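Local structure of collagen adhesin (Enterococcus faecalis, 2OKM) at residues F7-D12 and V104-T109; T55-N60 and T64-L69; E71-Q74 and G78-D81. The protein probably binds collagen as a cell-wall-anchored bacterial surface adhesin, of which this chain is the N2 region, the collagen-binding subdomain. One frame throughout, in Å; residues are numbered along the deposited sequence.

Interaction 1. Residues F7-D12 and V104-T109; sequences FYKVGD and VRYTST
Lys-9 and Tyr-106 reach for each other through two quite different side-chain conformations. The lysine leaves its strand with CG opposite the backbone N (chi1 175°) and stays stretched out as far as CE, where a single bend (chi4 63°) swings NZ toward the tyrosine. Tyr-106 instead tucks CG between its own N and carbonyl carbon, the crowded position (chi1 68°), a rotamer that lifts the ring off the strand with the hydroxyl leading. The two side chains meet by their ends, crossing at about a right angle. Lys-9 NZ lies 3.1 Å from Tyr-106 OH and appears to donate a hydrogen bond to it, although the ammonium is modelled uncomfortably close to another atom, which makes the bond's exact geometry doubtful. From NZ to Tyr-106 CZ the distance is 4.1 Å, an oblique approach to the ring.

No backbone pairing joins the two strands. Their nearest CA atoms, of Lys-9 and Val-104, are 9.5 Å apart, because strand 19-26 runs between them and is antiparallel to both. The contact therefore passes over that middle strand, and Lys-9 rests on its Trp-22 and Leu-24. Around Tyr-106, Phe-54 stacks on the ring, Phe-88 meets it edge-to-face and Asp-41 touches it from a strand of the second sheet, which places the pair in the interior of the beta-sandwich.

Only 55 Å² is buried between the segments, yet both residues are themselves buried. If NZ is placed correctly, an ammonium beside the phenol oxygen might polarise the O-H in such surroundings. The chemistry is that of a probable polar link set among aromatic side chains, joining next-but-one strands of one sheet.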
loop_
_atom_site.group_PDB
_atom_site.type_symbol
_atom_site.label_atom_id
_atom_site.label_comp_id
_atom_site.label_asym_id
_atom_site.label_seq_id
_atom_site.Cartn_x
_atom_site.Cartn_y
_atom_site.Cartn_z
ATOM N N PHE A 7 -0.819 -9.020 -4.394
ATOM C CA PHE A 7 -0.317 -7.702 -4.051
ATOM C C PHE A 7 0.685 -7.151 -5.042
ATOM O O PHE A 7 1.552 -7.864 -5.546
ATOM C CB PHE A 7 0.336 -7.701 -2.664
ATOM C CG PHE A 7 0.926 -6.366 -2.283
ATOM C CD1 PHE A 7 2.260 -6.074 -2.543
ATOM C CD2 PHE A 7 0.121 -5.379 -1.727
ATOM C CE1 PHE A 7 2.786 -4.810 -2.258
ATOM C CE2 PHE A 7 0.632 -4.115 -1.439
ATOM C CZ PHE A 7 1.967 -3.831 -1.706
ATOM N N TYR A 8 0.542 -5.865 -5.331
ATOM C CA TYR A 8 1.481 -5.190 -6.196
ATOM C C TYR A 8 1.473 -3.714 -5.877
ATOM O O TYR A 8 0.501 -3.175 -5.333
ATOM C CB TYR A 8 1.201 -5.442 -7.686
ATOM C CG TYR A 8 0.005 -4.745 -8.280
ATOM C CD1 TYR A 8 -1.266 -5.308 -8.201
ATOM C CD2 TYR A 8 0.155 -3.547 -8.983
ATOM C CE1 TYR A 8 -2.357 -4.700 -8.813
ATOM C CE2 TYR A 8 -0.929 -2.934 -9.596
ATOM C CZ TYR A 8 -2.179 -3.517 -9.510
ATOM O OH TYR A 8 -3.247 -2.922 -10.135
ATOM N N LYS A 9 2.574 -3.067 -6.218
ATOM C CA LYS A 9 2.735 -1.663 -5.944
ATOM C C LYS A 9 3.267 -0.913 -7.155
ATOM O O LYS A 9 4.199 -1.374 -7.823
ATOM C CB LYS A 9 3.697 -1.536 -4.778
ATOM C CG LYS A 9 4.073 -0.154 -4.439
ATOM C CD LYS A 9 5.054 -0.232 -3.327
ATOM C CE LYS A 9 5.823 1.002 -3.344
ATOM N NZ LYS A 9 4.937 2.154 -3.074
ATOM N N VAL A 10 2.654 0.232 -7.440
ATOM C CA VAL A 10 3.074 1.079 -8.551
ATOM C C VAL A 10 2.929 2.535 -8.147
ATOM O O VAL A 10 2.335 2.857 -7.120
ATOM C CB VAL A 10 2.219 0.851 -9.820
ATOM C CG1 VAL A 10 2.494 -0.524 -10.387
ATOM C CG2 VAL A 10 0.736 1.010 -9.488
ATOM N N GLY A 11 3.479 3.419 -8.965
ATOM C CA GLY A 11 3.374 4.834 -8.684
ATOM C C GLY A 11 3.473 5.626 -9.969
ATOM O O GLY A 11 3.767 5.068 -11.030
ATOM N N ASP A 12 3.202 6.922 -9.878
ATOM C CA ASP A 12 3.304 7.797 -11.035
ATOM C C ASP A 12 3.563 9.224 -10.577
ATOM O O ASP A 12 3.557 9.511 -9.378
ATOM C CB ASP A 12 2.038 7.728 -11.908
ATOM C CG ASP A 12 0.792 8.211 -11.195
ATOM O OD1 ASP A 12 0.836 9.283 -10.557
ATOM O OD2 ASP A 12 -0.250 7.522 -11.291
ATOM N N VAL A 104 -4.484 1.417 -1.481
ATOM C CA VAL A 104 -3.984 2.437 -0.574
ATOM C C VAL A 104 -3.246 3.477 -1.384
ATOM O O VAL A 104 -2.292 3.161 -2.092
ATOM C CB VAL A 104 -3.011 1.837 0.471
ATOM C CG1 VAL A 104 -2.653 2.887 1.518
ATOM C CG2 VAL A 104 -3.646 0.622 1.134
ATOM N N ARG A 105 -3.706 4.717 -1.285
ATOM C CA ARG A 105 -3.085 5.817 -1.999
ATOM C C ARG A 105 -2.380 6.736 -1.014
ATOM O O ARG A 105 -2.922 7.061 0.037
ATOM C CB ARG A 105 -4.140 6.634 -2.757
ATOM C CG ARG A 105 -4.777 5.932 -3.958
ATOM C CD ARG A 105 -5.815 6.842 -4.610
ATOM N NE ARG A 105 -6.312 6.312 -5.881
ATOM C CZ ARG A 105 -7.177 5.309 -5.997
ATOM N NH1 ARG A 105 -7.665 4.713 -4.917
ATOM N NH2 ARG A 105 -7.554 4.896 -7.202
ATOM N N TYR A 106 -1.160 7.135 -1.350
ATOM C CA TYR A 106 -0.415 8.074 -0.525
ATOM C C TYR A 106 0.620 8.737 -1.405
ATOM O O TYR A 106 0.956 8.229 -2.476
ATOM C CB TYR A 106 0.243 7.377 0.679
ATOM C CG TYR A 106 1.364 6.419 0.349
ATOM C CD1 TYR A 106 2.687 6.861 0.250
ATOM C CD2 TYR A 106 1.105 5.060 0.152
ATOM C CE1 TYR A 106 3.722 5.971 -0.033
ATOM C CE2 TYR A 106 2.131 4.164 -0.133
ATOM C CZ TYR A 106 3.436 4.625 -0.223
ATOM O OH TYR A 106 4.452 3.743 -0.507
ATOM N N THR A 107 1.121 9.884 -0.965
ATOM C CA THR A 107 2.116 10.595 -1.746
ATOM C C THR A 107 3.379 10.840 -0.959
ATOM O O THR A 107 3.412 10.707 0.264
ATOM C CB THR A 107 1.602 11.972 -2.200
ATOM O OG1 THR A 107 1.147 12.710 -1.059
ATOM C CG2 THR A 107 0.468 11.820 -3.197
ATOM N N SER A 108 4.427 11.185 -1.688
ATOM C CA SER A 108 5.694 11.530 -1.087
ATOM C C SER A 108 6.132 12.777 -1.813
ATOM O O SER A 108 5.855 12.942 -3.001
ATOM C CB SER A 108 6.716 10.415 -1.272
ATOM O OG SER A 108 6.374 9.320 -0.446
ATOM N N THR A 109 6.781 13.673 -1.085
ATOM C CA THR A 109 7.271 14.908 -1.668
ATOM C C THR A 109 8.649 14.633 -2.248
ATOM O O THR A 109 9.471 13.966 -1.619
ATOM C CB THR A 109 7.382 16.016 -0.600
ATOM O OG1 THR A 109 6.078 16.313 -0.085
ATOM C CG2 THR A 109 7.993 17.275 -1.197
#

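Interaction 2. Residues T55-N60 and T64-L69; sequences TFDIVN and TKYISL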
loop_
_atom_site.group_PDB
_atom_site.type_symbol
_atom_site.label_atom_id
_atom_site.label_comp_id
_atom_site.label_asym_id
_atom_site.label_seq_id
_atom_site.Cartn_x
_atom_site.Cartn_y
_atom_site.Cartn_z
ATOM N N THR A 55 -5.147 7.340 1.973
ATOM C CA THR A 55 -6.580 7.122 1.807
ATOM C C THR A 55 -6.725 5.657 1.427
ATOM O O THR A 55 -5.828 5.070 0.807
ATOM C CB THR A 55 -7.246 8.012 0.720
ATOM O OG1 THR A 55 -6.738 7.681 -0.575
ATOM C CG2 THR A 55 -7.002 9.481 1.013
ATOM N N PHE A 56 -7.846 5.066 1.815
ATOM C CA PHE A 56 -8.098 3.659 1.545
ATOM C C PHE A 56 -9.368 3.444 0.729
ATOM O O PHE A 56 -10.459 3.835 1.141
ATOM C CB PHE A 56 -8.183 2.880 2.863
ATOM C CG PHE A 56 -6.913 2.900 3.665
ATOM C CD1 PHE A 56 -6.528 4.045 4.356
ATOM C CD2 PHE A 56 -6.091 1.775 3.717
ATOM C CE1 PHE A 56 -5.339 4.070 5.090
ATOM C CE2 PHE A 56 -4.902 1.789 4.448
ATOM C CZ PHE A 56 -4.527 2.941 5.135
ATOM N N ASP A 57 -9.191 2.808 -0.426
ATOM C CA ASP A 57 -10.256 2.487 -1.383
ATOM C C ASP A 57 -10.587 1.023 -1.095
ATOM O O ASP A 57 -9.894 0.123 -1.569
ATOM C CB ASP A 57 -9.675 2.659 -2.791
ATOM C CG ASP A 57 -10.667 2.369 -3.894
ATOM O OD1 ASP A 57 -11.766 1.848 -3.611
ATOM O OD2 ASP A 57 -10.322 2.666 -5.061
ATOM N N ILE A 58 -11.642 0.801 -0.310
ATOM C CA ILE A 58 -12.033 -0.541 0.127
ATOM C C ILE A 58 -13.277 -1.068 -0.573
ATOM O O ILE A 58 -14.334 -0.439 -0.538
ATOM C CB ILE A 58 -12.268 -0.531 1.651
ATOM C CG1 ILE A 58 -11.111 0.201 2.337
ATOM C CG2 ILE A 58 -12.371 -1.957 2.184
ATOM C CD1 ILE A 58 -11.258 0.304 3.840
ATOM N N VAL A 59 -13.153 -2.243 -1.184
ATOM C CA VAL A 59 -14.268 -2.813 -1.929
ATOM C C VAL A 59 -14.539 -4.299 -1.722
ATOM O O VAL A 59 -13.619 -5.114 -1.716
ATOM C CB VAL A 59 -14.055 -2.599 -3.456
ATOM C CG1 VAL A 59 -15.240 -3.148 -4.238
ATOM C CG2 VAL A 59 -13.857 -1.123 -3.761
ATOM N N ASN A 60 -15.811 -4.639 -1.538
ATOM C CA ASN A 60 -16.224 -6.033 -1.444
ATOM C C ASN A 60 -17.609 -6.110 -2.084
ATOM O O ASN A 60 -18.120 -5.092 -2.565
ATOM C CB ASN A 60 -16.223 -6.564 0.002
ATOM C CG ASN A 60 -17.101 -5.768 0.937
ATOM O OD1 ASN A 60 -18.204 -5.364 0.585
ATOM N ND2 ASN A 60 -16.618 -5.560 2.158
ATOM N N THR A 64 -18.688 -0.207 -1.315
ATOM C CA THR A 64 -17.499 0.502 -1.764
ATOM C C THR A 64 -17.293 1.647 -0.773
ATOM O O THR A 64 -18.224 2.407 -0.488
ATOM C CB THR A 64 -17.697 1.090 -3.177
ATOM O OG1 THR A 64 -17.841 0.023 -4.121
ATOM C CG2 THR A 64 -16.509 1.956 -3.568
ATOM N N LYS A 65 -16.087 1.761 -0.229
ATOM C CA LYS A 65 -15.794 2.820 0.729
ATOM C C LYS A 65 -14.440 3.450 0.419
ATOM O O LYS A 65 -13.523 2.783 -0.051
ATOM C CB LYS A 65 -15.782 2.259 2.172
ATOM C CG LYS A 65 -17.100 1.593 2.612
ATOM C CD LYS A 65 -16.937 0.688 3.860
ATOM C CE LYS A 65 -16.645 1.475 5.131
ATOM N NZ LYS A 65 -16.697 0.611 6.355
ATOM N N TYR A 66 -14.333 4.748 0.675
ATOM C CA TYR A 66 -13.091 5.492 0.490
ATOM C C TYR A 66 -12.943 6.238 1.806
ATOM O O TYR A 66 -13.672 7.196 2.068
ATOM C CB TYR A 66 -13.199 6.476 -0.680
ATOM C CG TYR A 66 -13.109 5.841 -2.057
ATOM C CD1 TYR A 66 -11.932 5.910 -2.808
ATOM C CD2 TYR A 66 -14.212 5.207 -2.625
ATOM C CE1 TYR A 66 -11.866 5.366 -4.100
ATOM C CE2 TYR A 66 -14.157 4.662 -3.908
ATOM C CZ TYR A 66 -12.987 4.745 -4.642
ATOM O OH TYR A 66 -12.964 4.227 -5.923
ATOM N N ILE A 67 -12.012 5.779 2.639
ATOM C CA ILE A 67 -11.814 6.373 3.953
ATOM C C ILE A 67 -10.386 6.805 4.263
ATOM O O ILE A 67 -9.440 6.425 3.574
ATOM C CB ILE A 67 -12.286 5.391 5.047
ATOM C CG1 ILE A 67 -11.444 4.111 5.002
ATOM C CG2 ILE A 67 -13.751 5.037 4.821
ATOM C CD1 ILE A 67 -11.858 3.064 6.021
ATOM N N SER A 68 -10.249 7.606 5.315
ATOM C CA SER A 68 -8.951 8.111 5.749
ATOM C C SER A 68 -8.246 7.073 6.606
ATOM O O SER A 68 -8.827 6.049 6.967
ATOM C CB SER A 68 -9.138 9.380 6.581
ATOM O OG SER A 68 -9.815 9.068 7.787
ATOM N N LEU A 69 -6.989 7.351 6.933
ATOM C CA LEU A 69 -6.201 6.458 7.774
ATOM C C LEU A 69 -6.842 6.351 9.156
ATOM O O LEU A 69 -6.951 5.263 9.717
ATOM C CB LEU A 69 -4.773 6.992 7.907
ATOM C CG LEU A 69 -3.830 6.246 8.851
ATOM C CD1 LEU A 69 -3.693 4.790 8.424
ATOM C CD2 LEU A 69 -2.475 6.939 8.842
HETATM O O HOH W 1 -13.351 1.462 -5.840
HETATM O O HOH W 2 -18.561 -2.587 -3.992
#
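Asp-57 lays its carboxylate over one face of the Tyr-66 ring, the two planes only 30° apart and the side chains running alongside each other in the same direction. With CG of Asp-57 anti to the backbone N (chi1 -180°), the carboxylate is carried over toward the tyrosine, and OD1 sits 3.3 Å above the plane of the Tyr-66 ring, displaced toward its rim. Water 1 ties the outer ends together, donating to Asp-57 OD1 and bonding to Tyr-66 OH. Val-59 and Thr-64 lie on the same face of the sheet as Asp-57 and Tyr-66, touching through their CG2 atoms at 4.1 Å, while water 2 joins Asn-60 O to Thr-64 OG1.

On the face of Phe-56, Ile-58, Lys-65 and Ile-67 the contacts are apolar. CD1 of Ile-58 meets CD1 of Ile-67 at 3.6 Å, and Phe-56, its ring edge toward the Ile-67 carbonyl oxygen, brings CE1 to 3.8 Å from Leu-69 CD1.

The backbone sets this register. Phe-56 with Ile-67 and Ile-58 with Lys-65 are hydrogen-bonded pairs of an antiparallel hairpin. Asn-60 OD1 accepts from Lys-62 N and Glu-63 N, pinning the turn, and Lys-65 NZ is hydrogen-bonded to Gln-75 OE1 and Tyr-77 OH.

Strand 55-59 also pairs with strand 101-110, whose Arg-105 forms a long, weak ion pair with Asp-57. Strand 64-68 leads into helix 69-74, whose Phe-72 stacks on Phe-56.

Interaction 3. Residues E71-Q74 and G78-D81; sequences EFEQ and GKID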
loop_
_atom_site.group_PDB
_atom_site.type_symbol
_atom_site.label_atom_id
_atom_site.label_comp_id
_atom_site.label_asym_id
_atom_site.label_seq_id
_atom_site.Cartn_x
_atom_site.Cartn_y
_atom_site.Cartn_z
ATOM N N GLU A 71 -9.945 6.728 9.935
ATOM C CA GLU A 71 -11.168 5.940 9.798
ATOM C C GLU A 71 -10.842 4.459 9.598
ATOM O O GLU A 71 -11.531 3.583 10.123
ATOM C CB GLU A 71 -12.005 6.486 8.631
ATOM C CG GLU A 71 -12.654 7.838 8.946
ATOM C CD GLU A 71 -13.156 8.587 7.718
ATOM O OE1 GLU A 71 -13.842 9.618 7.898
ATOM O OE2 GLU A 71 -12.865 8.167 6.578
ATOM N N PHE A 72 -9.781 4.191 8.842
ATOM C CA PHE A 72 -9.318 2.833 8.570
ATOM C C PHE A 72 -9.036 2.132 9.901
ATOM O O PHE A 72 -9.418 0.981 10.116
ATOM C CB PHE A 72 -8.037 2.910 7.722
ATOM C CG PHE A 72 -7.366 1.582 7.475
ATOM C CD1 PHE A 72 -7.864 0.691 6.527
ATOM C CD2 PHE A 72 -6.207 1.241 8.168
ATOM C CE1 PHE A 72 -7.209 -0.519 6.273
ATOM C CE2 PHE A 72 -5.546 0.037 7.922
ATOM C CZ PHE A 72 -6.046 -0.845 6.975
ATOM N N GLU A 73 -8.367 2.843 10.800
ATOM C CA GLU A 73 -8.036 2.283 12.098
ATOM C C GLU A 73 -9.230 2.251 13.050
ATOM O O GLU A 73 -9.449 1.260 13.745
ATOM C CB GLU A 73 -6.883 3.073 12.717
ATOM C CG GLU A 73 -5.582 2.895 11.954
ATOM C CD GLU A 73 -4.433 3.676 12.552
ATOM O OE1 GLU A 73 -3.271 3.290 12.311
ATOM O OE2 GLU A 73 -4.689 4.677 13.255
ATOM N N GLN A 74 -10.005 3.329 13.071
ATOM C CA GLN A 74 -11.167 3.414 13.952
ATOM C C GLN A 74 -12.198 2.334 13.634
ATOM O O GLN A 74 -12.853 1.805 14.535
ATOM C CB GLN A 74 -11.809 4.803 13.831
ATOM C CG GLN A 74 -12.872 5.123 14.883
ATOM C CD GLN A 74 -14.153 4.337 14.695
ATOM O OE1 GLN A 74 -14.752 4.351 13.619
ATOM N NE2 GLN A 74 -14.587 3.651 15.747
ATOM N N GLY A 78 -7.380 -2.201 10.307
ATOM C CA GLY A 78 -5.969 -2.475 10.485
ATOM C C GLY A 78 -5.249 -1.372 11.226
ATOM O O GLY A 78 -5.867 -0.576 11.933
ATOM N N LYS A 79 -3.938 -1.308 11.037
ATOM C CA LYS A 79 -3.133 -0.322 11.738
ATOM C C LYS A 79 -1.853 -0.005 10.977
ATOM O O LYS A 79 -1.296 -0.867 10.299
ATOM C CB LYS A 79 -2.792 -0.879 13.123
ATOM C CG LYS A 79 -2.080 0.073 14.061
ATOM C CD LYS A 79 -2.017 -0.534 15.456
ATOM C CE LYS A 79 -1.580 0.487 16.492
ATOM N NZ LYS A 79 -1.781 -0.029 17.878
ATOM N N ILE A 80 -1.395 1.238 11.080
ATOM C CA ILE A 80 -0.157 1.634 10.424
ATOM C C ILE A 80 0.812 2.051 11.517
ATOM O O ILE A 80 0.399 2.465 12.600
ATOM C CB ILE A 80 -0.363 2.820 9.447
ATOM C CG1 ILE A 80 0.837 2.928 8.503
ATOM C CG2 ILE A 80 -0.517 4.136 10.222
ATOM C CD1 ILE A 80 0.592 3.838 7.312
ATOM N N ASP A 81 2.101 1.910 11.239
ATOM C CA ASP A 81 3.131 2.300 12.190
ATOM C C ASP A 81 4.252 2.936 11.391
ATOM O O ASP A 81 4.928 2.259 10.616
ATOM C CB ASP A 81 3.663 1.080 12.954
ATOM C CG ASP A 81 4.716 1.450 13.992
ATOM O OD1 ASP A 81 5.246 0.537 14.661
ATOM O OD2 ASP A 81 5.010 2.655 14.140
HETATM O O HOH W 3 -8.082 -0.903 13.372
HETATM O O HOH W 4 -1.190 4.126 14.080
#
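Packing comes first: the ring of Phe-72 lies against the backbone of Gly-78. CG of Phe-72 is anti to its backbone N (chi1 174°), which carries the ring from the helix to the start of strand 78-82. There Gly-78 N stands 3.7 Å above the ring plane, toward the rim, and CE2 of Phe-72 comes within 3.6 Å of Gly-78 C. Because glycine has no side chain, the ring can rest directly on the main chain.

The direct polar contact is a single hydrogen bond. Glu-73 extends beyond CG, and its OE1 accepts from Ile-80 N at 3.0 Å through the anti lone pair, with a nearly straight N-H...O angle of 166°. The same oxygen lies 3.6 Å from Ile-80 CG2. Nearer the backbone, Glu-73 CA makes a CA-H...O contact with Gly-78 O.

Water provides the third kind of link. Water 3 donates to both Glu-73 O and Gly-78 O, and water 4 to both Glu-73 OE1 and Ile-80 O.

Strand 78-82 is outermost in its sheet. The backbones of Lys-79 and Asp-81 hydrogen-bond to Arg-91 and Asn-89 of strand 87-92, whereas the N-H and C=O of Ile-80 are met here by a carboxylate and a water, much as a further strand would meet them. Lys-79 NZ stays 6.7 Å from Glu-73 OE1, so the two form no direct salt bridge here; OE1 grips the edge through the Ile-80 N-H and water 4.

From the N terminus, strand 7-12 opens the widest loop: interaction 1 closes only at 104-109, after 91 intervening residues, and encloses the other two contacts. Within it, interaction 2 closes a short hairpin between 55-60 and 64-69; the chain then enters helix 69-74, and interaction 3 closes a second short loop at strand 78-82. Interactions 2 and 3 follow in series and do not cross. Interactions 1 and 2 share a sheet, since strands 55-59 and 101-110 are neighbours, and Val-104 packs on Phe-56. Interaction 3 leads to the edge of the second sheet, where Ile-80 touches Leu-69. Interactions 1 and 3 remain about 6 Å apart at their nearest atoms.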